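Long-range contacts in tetraacyldisaccharide 4'-kinase (Aquifex aeolicus, PDB 4EHX), which acts as the 4'-kinase of lipid A biosynthesis, probably moving the gamma-phosphate of ATP onto a tetraacyldisaccharide 1-phosphate to give lipid IVA: residues Leu7-Leu12 / Leu164-Asn169; Lys15-Arg20 / Arg171-Glu176; Lys65-Leu70 / Pro132-Leu137; Arg148-Leu153 / Lys308-Ile313. All coordinates share one frame; numbering follows the deposited sequence.

Interaction 1. Residues Leu7-Leu12 / Leu164-Asn169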
# COMPACT_ATOMS: atom_id res chain seq x y z
N LEU A 7 0.61 21.47 17.96
CA LEU A 7 -0.39 20.82 18.80
C LEU A 7 -1.79 21.46 18.75
O LEU A 7 -2.79 20.74 18.86
CB LEU A 7 0.10 20.77 20.25
CG LEU A 7 1.10 19.67 20.57
CD1 LEU A 7 1.82 19.98 21.87
CD2 LEU A 7 0.42 18.31 20.62
N PRO A 8 -1.88 22.80 18.63
CA PRO A 8 -3.20 23.42 18.54
C PRO A 8 -3.99 22.89 17.35
O PRO A 8 -5.20 22.70 17.44
CB PRO A 8 -2.87 24.91 18.33
CG PRO A 8 -1.57 25.08 19.04
CD PRO A 8 -0.81 23.81 18.75
N PHE A 9 -3.29 22.66 16.24
CA PHE A 9 -3.93 22.11 15.06
C PHE A 9 -4.37 20.67 15.31
O PHE A 9 -5.43 20.27 14.86
CB PHE A 9 -2.99 22.21 13.85
CG PHE A 9 -2.68 23.62 13.45
CD1 PHE A 9 -3.62 24.39 12.79
CD2 PHE A 9 -1.45 24.18 13.77
CE1 PHE A 9 -3.34 25.70 12.43
CE2 PHE A 9 -1.16 25.49 13.41
CZ PHE A 9 -2.11 26.25 12.74
N SER A 10 -3.56 19.92 16.06
CA SER A 10 -3.91 18.55 16.42
C SER A 10 -5.19 18.47 17.25
O SER A 10 -6.03 17.61 17.01
CB SER A 10 -2.78 17.88 17.18
OG SER A 10 -1.66 17.70 16.34
N TYR A 11 -5.32 19.33 18.25
CA TYR A 11 -6.53 19.32 19.08
C TYR A 11 -7.75 19.68 18.24
O TYR A 11 -8.82 19.09 18.39
CB TYR A 11 -6.40 20.30 20.25
CG TYR A 11 -5.25 20.02 21.19
CD1 TYR A 11 -4.92 18.71 21.55
CD2 TYR A 11 -4.49 21.06 21.69
CE1 TYR A 11 -3.84 18.47 22.41
CE2 TYR A 11 -3.44 20.84 22.55
CZ TYR A 11 -3.12 19.55 22.91
OH TYR A 11 -2.06 19.36 23.75
N LEU A 12 -7.59 20.66 17.36
CA LEU A 12 -8.70 21.05 16.49
C LEU A 12 -9.08 19.88 15.57
O LEU A 12 -10.25 19.50 15.48
CB LEU A 12 -8.34 22.28 15.67
CG LEU A 12 -9.30 22.66 14.54
CD1 LEU A 12 -10.63 23.12 15.11
CD2 LEU A 12 -8.68 23.74 13.66
N LEU A 164 -1.98 12.59 16.81
CA LEU A 164 -2.73 13.08 15.66
C LEU A 164 -1.95 14.12 14.87
O LEU A 164 -1.24 14.95 15.43
CB LEU A 164 -4.06 13.70 16.12
CG LEU A 164 -5.17 12.68 16.38
CD1 LEU A 164 -6.31 13.29 17.17
CD2 LEU A 164 -5.67 12.13 15.06
N LEU A 165 -2.08 14.06 13.54
CA LEU A 165 -1.69 15.14 12.64
C LEU A 165 -2.23 16.47 13.14
O LEU A 165 -3.34 16.53 13.67
CB LEU A 165 -2.30 14.89 11.26
CG LEU A 165 -1.76 13.72 10.44
CD1 LEU A 165 -2.74 13.35 9.34
CD2 LEU A 165 -0.40 14.08 9.87
N PRO A 166 -1.47 17.56 12.92
CA PRO A 166 -0.15 17.55 12.28
C PRO A 166 1.01 17.36 13.27
O PRO A 166 2.15 17.21 12.83
CB PRO A 166 -0.07 18.93 11.64
CG PRO A 166 -0.88 19.79 12.53
CD PRO A 166 -2.00 18.93 13.06
N ALA A 167 0.74 17.38 14.57
CA ALA A 167 1.83 17.19 15.54
C ALA A 167 2.48 15.81 15.38
O ALA A 167 3.70 15.67 15.49
CB ALA A 167 1.33 17.38 16.97
N GLY A 168 1.67 14.80 15.11
CA GLY A 168 2.19 13.46 14.84
C GLY A 168 1.71 12.95 13.50
O GLY A 168 1.29 13.74 12.65
N ASN A 169 1.75 11.63 13.31
CA ASN A 169 1.40 11.03 12.03
C ASN A 169 0.04 10.35 11.98
O ASN A 169 -0.34 9.81 10.94
CB ASN A 169 2.47 10.01 11.61
CG ASN A 169 3.84 10.62 11.54
OD1 ASN A 169 4.12 11.42 10.65
ND2 ASN A 169 4.70 10.25 12.48

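Interaction 2. Residues Lys15-Arg20 / Arg171-Glu176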
# COMPACT_ATOMS: atom_id res chain seq x y z
N LYS A 15 -11.15 17.13 17.13
CA LYS A 15 -12.58 17.44 17.23
C LYS A 15 -13.30 17.11 15.93
O LYS A 15 -14.38 16.51 15.95
CB LYS A 15 -12.80 18.91 17.55
CG LYS A 15 -12.37 19.32 18.94
CD LYS A 15 -12.45 20.82 19.09
CE LYS A 15 -12.00 21.28 20.47
NZ LYS A 15 -10.59 20.89 20.73
N ILE A 16 -12.71 17.52 14.81
CA ILE A 16 -13.30 17.29 13.49
C ILE A 16 -13.43 15.80 13.16
O ILE A 16 -14.50 15.33 12.74
CB ILE A 16 -12.49 18.01 12.38
CG1 ILE A 16 -12.55 19.53 12.58
CG2 ILE A 16 -13.00 17.61 10.98
CD1 ILE A 16 -11.45 20.29 11.85
N ILE A 17 -12.34 15.06 13.36
CA ILE A 17 -12.33 13.62 13.11
C ILE A 17 -13.30 12.87 14.02
O ILE A 17 -14.05 12.01 13.54
CB ILE A 17 -10.91 13.03 13.29
CG1 ILE A 17 -9.96 13.59 12.23
CG2 ILE A 17 -10.93 11.50 13.16
CD1 ILE A 17 -10.33 13.19 10.82
N ASN A 18 -13.27 13.19 15.31
CA ASN A 18 -14.19 12.56 16.27
C ASN A 18 -15.65 12.83 15.94
O ASN A 18 -16.50 11.96 16.10
CB ASN A 18 -13.91 13.03 17.71
CG ASN A 18 -12.67 12.38 18.32
OD1 ASN A 18 -12.07 11.48 17.74
ND2 ASN A 18 -12.30 12.83 19.53
N PHE A 19 -15.94 14.04 15.49
CA PHE A 19 -17.32 14.37 15.12
C PHE A 19 -17.78 13.53 13.93
O PHE A 19 -18.87 12.96 13.94
CB PHE A 19 -17.49 15.86 14.81
CG PHE A 19 -18.90 16.25 14.44
CD1 PHE A 19 -19.92 16.19 15.37
CD2 PHE A 19 -19.20 16.65 13.14
CE1 PHE A 19 -21.21 16.53 15.03
CE2 PHE A 19 -20.50 17.01 12.80
CZ PHE A 19 -21.50 16.94 13.74
N ARG A 20 -16.94 13.44 12.91
CA ARG A 20 -17.29 12.65 11.73
C ARG A 20 -17.46 11.18 12.12
O ARG A 20 -18.41 10.51 11.69
CB ARG A 20 -16.21 12.78 10.64
CG ARG A 20 -16.48 11.91 9.39
CD ARG A 20 -15.53 12.25 8.21
NE ARG A 20 -15.63 11.25 7.14
CZ ARG A 20 -14.97 10.11 7.17
NH1 ARG A 20 -14.16 9.86 8.19
NH2 ARG A 20 -15.09 9.23 6.18
N ARG A 171 -3.77 9.68 11.45
CA ARG A 171 -4.90 10.26 10.72
C ARG A 171 -6.15 10.25 11.59
O ARG A 171 -7.07 11.04 11.36
CB ARG A 171 -5.16 9.50 9.41
CG ARG A 171 -4.13 9.81 8.32
CD ARG A 171 -4.50 9.19 6.97
NE ARG A 171 -4.28 7.75 6.96
CZ ARG A 171 -4.42 6.99 5.88
NH1 ARG A 171 -4.76 7.53 4.72
NH2 ARG A 171 -4.20 5.68 5.96
N GLU A 172 -6.19 9.33 12.56
CA GLU A 172 -7.31 9.19 13.50
C GLU A 172 -6.76 8.77 14.85
O GLU A 172 -5.71 8.11 14.91
CB GLU A 172 -8.26 8.07 13.08
CG GLU A 172 -8.76 8.11 11.69
CD GLU A 172 -9.84 7.07 11.49
OE1 GLU A 172 -9.57 6.05 10.82
OE2 GLU A 172 -10.96 7.28 12.01
N PRO A 173 -7.49 9.08 15.93
CA PRO A 173 -7.11 8.70 17.29
C PRO A 173 -7.04 7.19 17.41
O PRO A 173 -7.77 6.48 16.72
CB PRO A 173 -8.27 9.21 18.14
CG PRO A 173 -8.87 10.32 17.35
CD PRO A 173 -8.69 9.94 15.91
N LEU A 174 -6.16 6.71 18.28
CA LEU A 174 -5.98 5.27 18.49
C LEU A 174 -7.26 4.54 18.94
O LEU A 174 -7.38 3.34 18.73
CB LEU A 174 -4.84 5.02 19.48
CG LEU A 174 -3.42 5.42 19.06
CD1 LEU A 174 -2.45 5.27 20.23
CD2 LEU A 174 -2.95 4.61 17.85
N LYS A 175 -8.20 5.24 19.57
CA LYS A 175 -9.45 4.58 19.98
C LYS A 175 -10.17 3.94 18.78
O LYS A 175 -10.95 3.00 18.95
CB LYS A 175 -10.40 5.55 20.70
CG LYS A 175 -11.08 6.57 19.79
CD LYS A 175 -12.04 7.51 20.56
CE LYS A 175 -12.78 8.42 19.58
NZ LYS A 175 -13.83 9.27 20.24
N GLU A 176 -9.93 4.46 17.59
CA GLU A 176 -10.59 3.94 16.38
C GLU A 176 -10.10 2.56 15.95
O GLU A 176 -10.63 1.96 15.03
CB GLU A 176 -10.48 4.94 15.23
CG GLU A 176 -11.17 6.26 15.54
CD GLU A 176 -12.65 6.10 15.83
OE1 GLU A 176 -13.20 6.95 16.56
OE2 GLU A 176 -13.28 5.14 15.33
O HOH W 1 -12.39 9.48 15.86
O HOH W 2 -15.71 9.92 17.93
O HOH W 3 -13.01 7.73 9.65

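Interaction 3. Residues Lys65-Leu70 / Pro132-Leu137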
# COMPACT_ATOMS: atom_id res chain seq x y z
N LYS A 65 -10.12 -16.26 -7.00
CA LYS A 65 -11.26 -15.37 -7.22
C LYS A 65 -10.91 -14.25 -8.21
O LYS A 65 -9.73 -13.91 -8.38
CB LYS A 65 -11.69 -14.70 -5.91
CG LYS A 65 -12.21 -15.65 -4.84
CD LYS A 65 -13.52 -16.31 -5.27
CE LYS A 65 -14.19 -17.04 -4.12
NZ LYS A 65 -15.49 -17.63 -4.56
N ARG A 66 -11.93 -13.68 -8.83
CA ARG A 66 -11.75 -12.50 -9.67
C ARG A 66 -11.68 -11.28 -8.75
O ARG A 66 -12.69 -10.89 -8.16
CB ARG A 66 -12.90 -12.38 -10.67
CG ARG A 66 -12.94 -13.53 -11.68
CD ARG A 66 -14.24 -13.55 -12.48
NE ARG A 66 -14.38 -12.37 -13.35
CZ ARG A 66 -13.83 -12.27 -14.56
NH1 ARG A 66 -13.09 -13.26 -15.04
NH2 ARG A 66 -14.01 -11.17 -15.28
N VAL A 67 -10.49 -10.71 -8.61
CA VAL A 67 -10.24 -9.64 -7.62
C VAL A 67 -10.13 -8.28 -8.28
O VAL A 67 -9.53 -8.13 -9.35
CB VAL A 67 -8.91 -9.93 -6.87
CG1 VAL A 67 -8.56 -8.78 -5.89
CG2 VAL A 67 -8.97 -11.29 -6.16
N CYS A 68 -10.71 -7.27 -7.64
CA CYS A 68 -10.52 -5.90 -8.10
C CYS A 68 -10.12 -5.03 -6.93
O CYS A 68 -10.78 -5.04 -5.89
CB CYS A 68 -11.81 -5.36 -8.74
SG CYS A 68 -11.65 -3.69 -9.42
N ILE A 69 -9.05 -4.27 -7.10
CA ILE A 69 -8.64 -3.30 -6.09
C ILE A 69 -9.38 -1.98 -6.33
O ILE A 69 -9.45 -1.52 -7.46
CB ILE A 69 -7.13 -2.97 -6.20
CG1 ILE A 69 -6.29 -4.24 -6.20
CG2 ILE A 69 -6.72 -1.95 -5.10
CD1 ILE A 69 -6.45 -5.09 -4.98
N LEU A 70 -9.93 -1.39 -5.27
CA LEU A 70 -10.52 -0.07 -5.37
C LEU A 70 -9.56 0.88 -4.67
O LEU A 70 -9.42 0.84 -3.44
CB LEU A 70 -11.90 -0.01 -4.68
CG LEU A 70 -12.96 -0.97 -5.22
CD1 LEU A 70 -14.29 -0.80 -4.44
CD2 LEU A 70 -13.18 -0.72 -6.72
N PRO A 132 -16.02 -8.54 -11.09
CA PRO A 132 -15.22 -9.10 -9.99
C PRO A 132 -16.05 -9.92 -8.99
O PRO A 132 -17.25 -9.73 -8.86
CB PRO A 132 -14.64 -7.85 -9.31
CG PRO A 132 -15.67 -6.81 -9.54
CD PRO A 132 -16.27 -7.09 -10.89
N GLU A 133 -15.38 -10.84 -8.29
CA GLU A 133 -16.02 -11.60 -7.23
C GLU A 133 -15.76 -11.02 -5.85
O GLU A 133 -16.46 -11.33 -4.90
CB GLU A 133 -15.54 -13.04 -7.28
CG GLU A 133 -16.06 -13.75 -8.50
CD GLU A 133 -15.43 -15.10 -8.71
OE1 GLU A 133 -14.19 -15.18 -8.74
OE2 GLU A 133 -16.18 -16.08 -8.83
N VAL A 134 -14.72 -10.19 -5.72
CA VAL A 134 -14.38 -9.59 -4.43
C VAL A 134 -13.61 -8.30 -4.66
O VAL A 134 -12.85 -8.19 -5.63
CB VAL A 134 -13.55 -10.58 -3.54
CG1 VAL A 134 -12.26 -11.03 -4.28
CG2 VAL A 134 -13.23 -9.95 -2.18
N PHE A 135 -13.83 -7.31 -3.79
CA PHE A 135 -13.06 -6.07 -3.83
C PHE A 135 -12.11 -5.97 -2.66
O PHE A 135 -12.43 -6.39 -1.54
CB PHE A 135 -13.98 -4.85 -3.77
CG PHE A 135 -14.81 -4.67 -4.98
CD1 PHE A 135 -14.24 -4.20 -6.16
CD2 PHE A 135 -16.17 -4.94 -4.95
CE1 PHE A 135 -15.01 -4.01 -7.30
CE2 PHE A 135 -16.96 -4.75 -6.08
CZ PHE A 135 -16.37 -4.29 -7.26
N ILE A 136 -10.94 -5.40 -2.91
CA ILE A 136 -10.05 -5.04 -1.82
C ILE A 136 -9.91 -3.52 -1.86
O ILE A 136 -9.59 -2.94 -2.91
CB ILE A 136 -8.64 -5.67 -2.00
CG1 ILE A 136 -8.71 -7.21 -1.89
CG2 ILE A 136 -7.66 -5.10 -0.98
CD1 ILE A 136 -7.43 -7.88 -2.43
N LEU A 137 -10.15 -2.86 -0.74
CA LEU A 137 -9.91 -1.42 -0.70
C LEU A 137 -8.46 -1.28 -0.28
O LEU A 137 -8.05 -1.76 0.79
CB LEU A 137 -10.79 -0.72 0.34
CG LEU A 137 -12.28 -1.09 0.39
CD1 LEU A 137 -13.03 -0.14 1.37
CD2 LEU A 137 -12.91 -1.00 -1.00
O HOH W 4 -15.46 -18.65 -7.16

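Interaction 4. Residues Arg148-Leu153 / Lys308-Ile313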
# COMPACT_ATOMS: atom_id res chain seq x y z
N ARG A 148 -17.58 -2.52 4.51
CA ARG A 148 -16.65 -3.62 4.26
C ARG A 148 -17.01 -4.82 5.12
O ARG A 148 -17.39 -4.67 6.28
CB ARG A 148 -15.16 -3.21 4.41
CG ARG A 148 -14.65 -2.92 5.83
CD ARG A 148 -15.30 -1.68 6.49
NE ARG A 148 -15.36 -0.54 5.55
CZ ARG A 148 -14.35 0.27 5.27
NH1 ARG A 148 -13.19 0.15 5.89
NH2 ARG A 148 -14.51 1.25 4.38
N ASP A 149 -16.91 -6.01 4.54
CA ASP A 149 -17.23 -7.25 5.24
C ASP A 149 -16.08 -7.74 6.13
O ASP A 149 -16.29 -8.52 7.07
CB ASP A 149 -17.59 -8.31 4.20
CG ASP A 149 -18.76 -7.87 3.34
OD1 ASP A 149 -19.91 -7.90 3.84
OD2 ASP A 149 -18.52 -7.47 2.18
N LEU A 150 -14.88 -7.27 5.83
CA LEU A 150 -13.72 -7.59 6.64
C LEU A 150 -12.82 -6.36 6.67
O LEU A 150 -12.23 -5.98 5.65
CB LEU A 150 -12.96 -8.79 6.06
CG LEU A 150 -11.69 -9.25 6.82
CD1 LEU A 150 -12.00 -9.56 8.29
CD2 LEU A 150 -11.07 -10.47 6.15
N ASN A 151 -12.72 -5.76 7.86
CA ASN A 151 -12.03 -4.49 8.03
C ASN A 151 -10.67 -4.76 8.64
O ASN A 151 -10.56 -4.99 9.84
CB ASN A 151 -12.85 -3.57 8.96
CG ASN A 151 -12.53 -2.12 8.76
OD1 ASN A 151 -11.96 -1.74 7.74
ND2 ASN A 151 -12.89 -1.28 9.73
N ILE A 152 -9.63 -4.75 7.81
CA ILE A 152 -8.29 -5.11 8.26
C ILE A 152 -7.47 -3.86 8.52
O ILE A 152 -7.32 -3.01 7.64
CB ILE A 152 -7.57 -5.98 7.23
CG1 ILE A 152 -8.39 -7.24 6.94
CG2 ILE A 152 -6.17 -6.35 7.77
CD1 ILE A 152 -7.76 -8.16 5.84
N LEU A 153 -6.96 -3.74 9.74
CA LEU A 153 -6.18 -2.57 10.11
C LEU A 153 -4.75 -2.97 10.38
O LEU A 153 -4.49 -3.87 11.20
CB LEU A 153 -6.75 -1.93 11.38
CG LEU A 153 -5.97 -0.72 11.89
CD1 LEU A 153 -6.10 0.46 10.93
CD2 LEU A 153 -6.43 -0.31 13.33
N LYS A 308 -9.39 -18.36 7.01
CA LYS A 308 -10.73 -18.71 7.47
C LYS A 308 -11.64 -17.49 7.57
O LYS A 308 -12.81 -17.57 7.19
CB LYS A 308 -10.67 -19.45 8.81
CG LYS A 308 -12.04 -19.85 9.36
CD LYS A 308 -11.89 -20.84 10.51
CE LYS A 308 -13.25 -21.24 11.07
NZ LYS A 308 -13.11 -22.17 12.22
N LEU A 309 -11.11 -16.37 8.07
CA LEU A 309 -11.92 -15.15 8.16
C LEU A 309 -12.34 -14.72 6.77
O LEU A 309 -13.46 -14.27 6.56
CB LEU A 309 -11.17 -14.00 8.82
CG LEU A 309 -10.95 -14.00 10.33
CD1 LEU A 309 -10.06 -12.82 10.72
CD2 LEU A 309 -12.27 -13.95 11.09
N ILE A 310 -11.42 -14.84 5.82
CA ILE A 310 -11.69 -14.39 4.46
C ILE A 310 -12.75 -15.26 3.81
O ILE A 310 -13.72 -14.75 3.24
CB ILE A 310 -10.41 -14.37 3.64
CG1 ILE A 310 -9.47 -13.30 4.19
CG2 ILE A 310 -10.70 -14.12 2.15
CD1 ILE A 310 -8.06 -13.38 3.63
N TYR A 311 -12.56 -16.57 3.91
CA TYR A 311 -13.51 -17.55 3.39
C TYR A 311 -14.94 -17.28 3.85
O TYR A 311 -15.89 -17.34 3.05
CB TYR A 311 -13.02 -18.94 3.81
CG TYR A 311 -14.02 -20.07 3.72
CD1 TYR A 311 -14.30 -20.67 2.50
CD2 TYR A 311 -14.62 -20.58 4.86
CE1 TYR A 311 -15.20 -21.73 2.41
CE2 TYR A 311 -15.51 -21.64 4.79
CZ TYR A 311 -15.80 -22.20 3.56
OH TYR A 311 -16.68 -23.25 3.49
N ARG A 312 -15.12 -16.96 5.13
CA ARG A 312 -16.46 -16.79 5.68
C ARG A 312 -17.24 -15.58 5.15
O ARG A 312 -18.47 -15.55 5.26
CB ARG A 312 -16.44 -16.77 7.21
CG ARG A 312 -16.00 -18.09 7.86
CD ARG A 312 -17.01 -19.20 7.59
NE ARG A 312 -16.57 -20.48 8.17
CZ ARG A 312 -16.88 -20.88 9.40
NH1 ARG A 312 -17.64 -20.11 10.18
NH2 ARG A 312 -16.44 -22.05 9.86
N ILE A 313 -16.56 -14.60 4.56
CA ILE A 313 -17.27 -13.43 4.01
C ILE A 313 -17.94 -13.72 2.66
O ILE A 313 -18.70 -12.90 2.15
CB ILE A 313 -16.36 -12.18 3.86
CG1 ILE A 313 -15.51 -12.28 2.59
CG2 ILE A 313 -15.54 -11.94 5.12
CD1 ILE A 313 -14.46 -11.19 2.45

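Interaction 1. Residues Leu7-Leu12 / Leu164-Asn169
Ser10 and Leu165 bring their CA atoms to 5.6 Å, and Leu7 meets Ala167 at 5.4 Å, where the first turns of helix 7-25 lie against the irregular loop 164-169. Ser10 carries the contact. Its OG gives a hydrogen bond of 2.9 Å to Leu164 O. The donor comes from above the carbonyl plane, 46° out of it. Leu164 O is also held from the opposite face by Gly168 N, at 2.9 Å. That second bond closes an alpha-turn around a cis peptide bond before Pro166, so the oxygen is gripped both by its own loop and by the helix. The torsion of Ser10 sets OG anti to its carbonyl carbon (chi1 -67°), which turns it into the bend of the loop. Ala167 CB packs close there, 3.1 Å from Ser10 OG. Replacing Ser10 by alanine would probably leave Leu164 O without its helix-side donor and open a small gap beside Ala167 CB. Apolar contacts lie to both sides of this bond. Leu7 reaches Ala167 CB with its CD2 branch at 3.9 Å. Phe9 touches mainly through CB, 3.5 Å from Pro166 CG, while the end of its ring leads away. Backbone bonds tie Asn169 to Val46. The contact thus joins the N-terminal helix to a loop beside the predicted ATP-binding P-loop of this kinase.

Interaction 2. Residues Lys15-Arg20 / Arg171-Glu176
Glu172 OE2 is gripped by three groups, one of them a water that donates to it at 3.2 Å and ties it to Arg20 of the helix. This water accepts from Arg20 NH1 at 2.8 Å, so it links two opposite charges that do not meet directly. The other two groups are Arg179 NH1, which forms a salt bridge, and Asn21 ND2, which gives a hydrogen bond. The other carboxylate oxygen, Glu172 OE1, is bonded to Gln142 NE2. In this P-loop kinase the contact packs the N-terminal helix 7-25 on the loop that leads to strand 182-186. No direct hydrogen bond joins segments 15-20 and 171-176. Waters do that work around a small apolar patch. Ile17 supplies the patch and points at the loop. Its CG2 branch meets Pro173 CD at 3.9 Å. The other branch goes elsewhere, with CD1 lying 3.9 Å from Arg171 O. Asn18 works one step further along the helix. Its CG is anti to the carbonyl carbon (chi1 -76°), and this swings the amide toward the loop. OD1 then touches Pro173 CG at 3.4 Å. A second water donates to Asn18 OD1 at 2.8 Å and also to Glu176 OE1. Glu176 OE2 has its own salt bridge to Arg179, which therefore holds both loop glutamates. Lys175 stretches its extended chain across the Asn18 amide. At its end, Lys175 NZ gives a hydrogen bond of 3.0 Å to a third water, which donates to Asn18 O.

Interaction 3. Residues Lys65-Leu70 / Pro132-Leu137
Leu70 and Phe135 lie in the tight part of this contact, where strands 67-70 and 134-137 run parallel. Cys68 N bonds to Val134 O at 3.1 Å, Ile136 N to Cys68 O at 3.0 Å, and Leu70 N to Ile136 O at 2.8 Å. On one face, Leu70 lies against the Phe135 ring, with CD1 above it but off-centre, 4.2 Å from the centroid. Cys68 SG sits at the edge of the same ring. Helix 119-130 covers this face through Ala126 and Leu127. On the other face Val67 and Val134 stand side by side, and Ile69 CD1 packs 3.7 Å from Ile136 CB. These are central strands of the P-loop kinase sheet: strand 134-138 also pairs with strand 38-43, just before the predicted ATP loop. The start of the contact is the solvent side, where charged ends meet through water, though its backbone bonds are short. Arg66 O there accepts from both Glu133 N and Val134 N. Glu133 also accepts: its OE1 takes Arg66 N at 2.7 Å, through the anti lone pair and at 162°. Its OE2 is bridged to Lys65 NZ by a water, 2.8 Å from NZ. An alanine in place of Glu133 would probably leave Arg66 N without this acceptor and Lys65 without its nearby countercharge. The Arg66 chain bends at chi3 (66°), and its NH2 and NE bond to Leu130 O and Ser131 O.

Interaction 4. Residues Arg148-Leu153 / Lys308-Ile313
Leu150 fits its CD2 methyl against the C-terminal helix 303-312, which packs on the face of the P-loop kinase sheet that also carries helix 51-61, near the start of strand 150-156. No hydrogen bond crosses, so shape decides the fit. The Leu150 methyl is the main bump. Its hollow lies between Leu309 and Ile310. CD2 is 3.8 Å from Ile310 CG1 and 4.4 Å from Leu309 CB. CG stands anti to the backbone N of Leu150 (chi1 -180°), and this extends the branch toward the helix. The two side chains of Leu150 and Ile310 cross at about a right angle. Ile310 is itself buried, and it also packs on Leu58 and Leu61 of helix 51-61. Ile313 is the return bump, three residues on from Ile310. Its CG2 methyl drops into the dip beside the strand, 4.2 Å from Leu150 CB. The same methyl rests against the backbone, 4.0 Å from Asp149 O. Ile313 also touches Ile39 of strand 38-43. The carboxylate of Asp149 is turned to other partners, with OD2 bonded to Val38 N and OD1 to His147 NE2. Of the Asp149 side chain, CB meets Ile313 CB at 4.1 Å.

Interactions 1 and 2 are neighbours on helix 7-25, with centres about 11 Å apart. They touch where Leu164 CD2 lies 3.5 Å from Glu172 C, so one continuous loop is held by two places on the helix. Both come close to the predicted ATP loop: the side chains of Leu165 and Arg171 each lie about 4 Å from that of Val46. Interactions 3 and 4 reach the same sheet, centres about 13 Å apart, and meet at Leu137 CD1 and Arg148 NH2. Interactions 2 and 4 come within about 5 Å at their nearest atoms without touching. Interaction 4 lies away from the ATP site; in interaction 3, the Ile69 side chain is about 8 Å from that of Lys51.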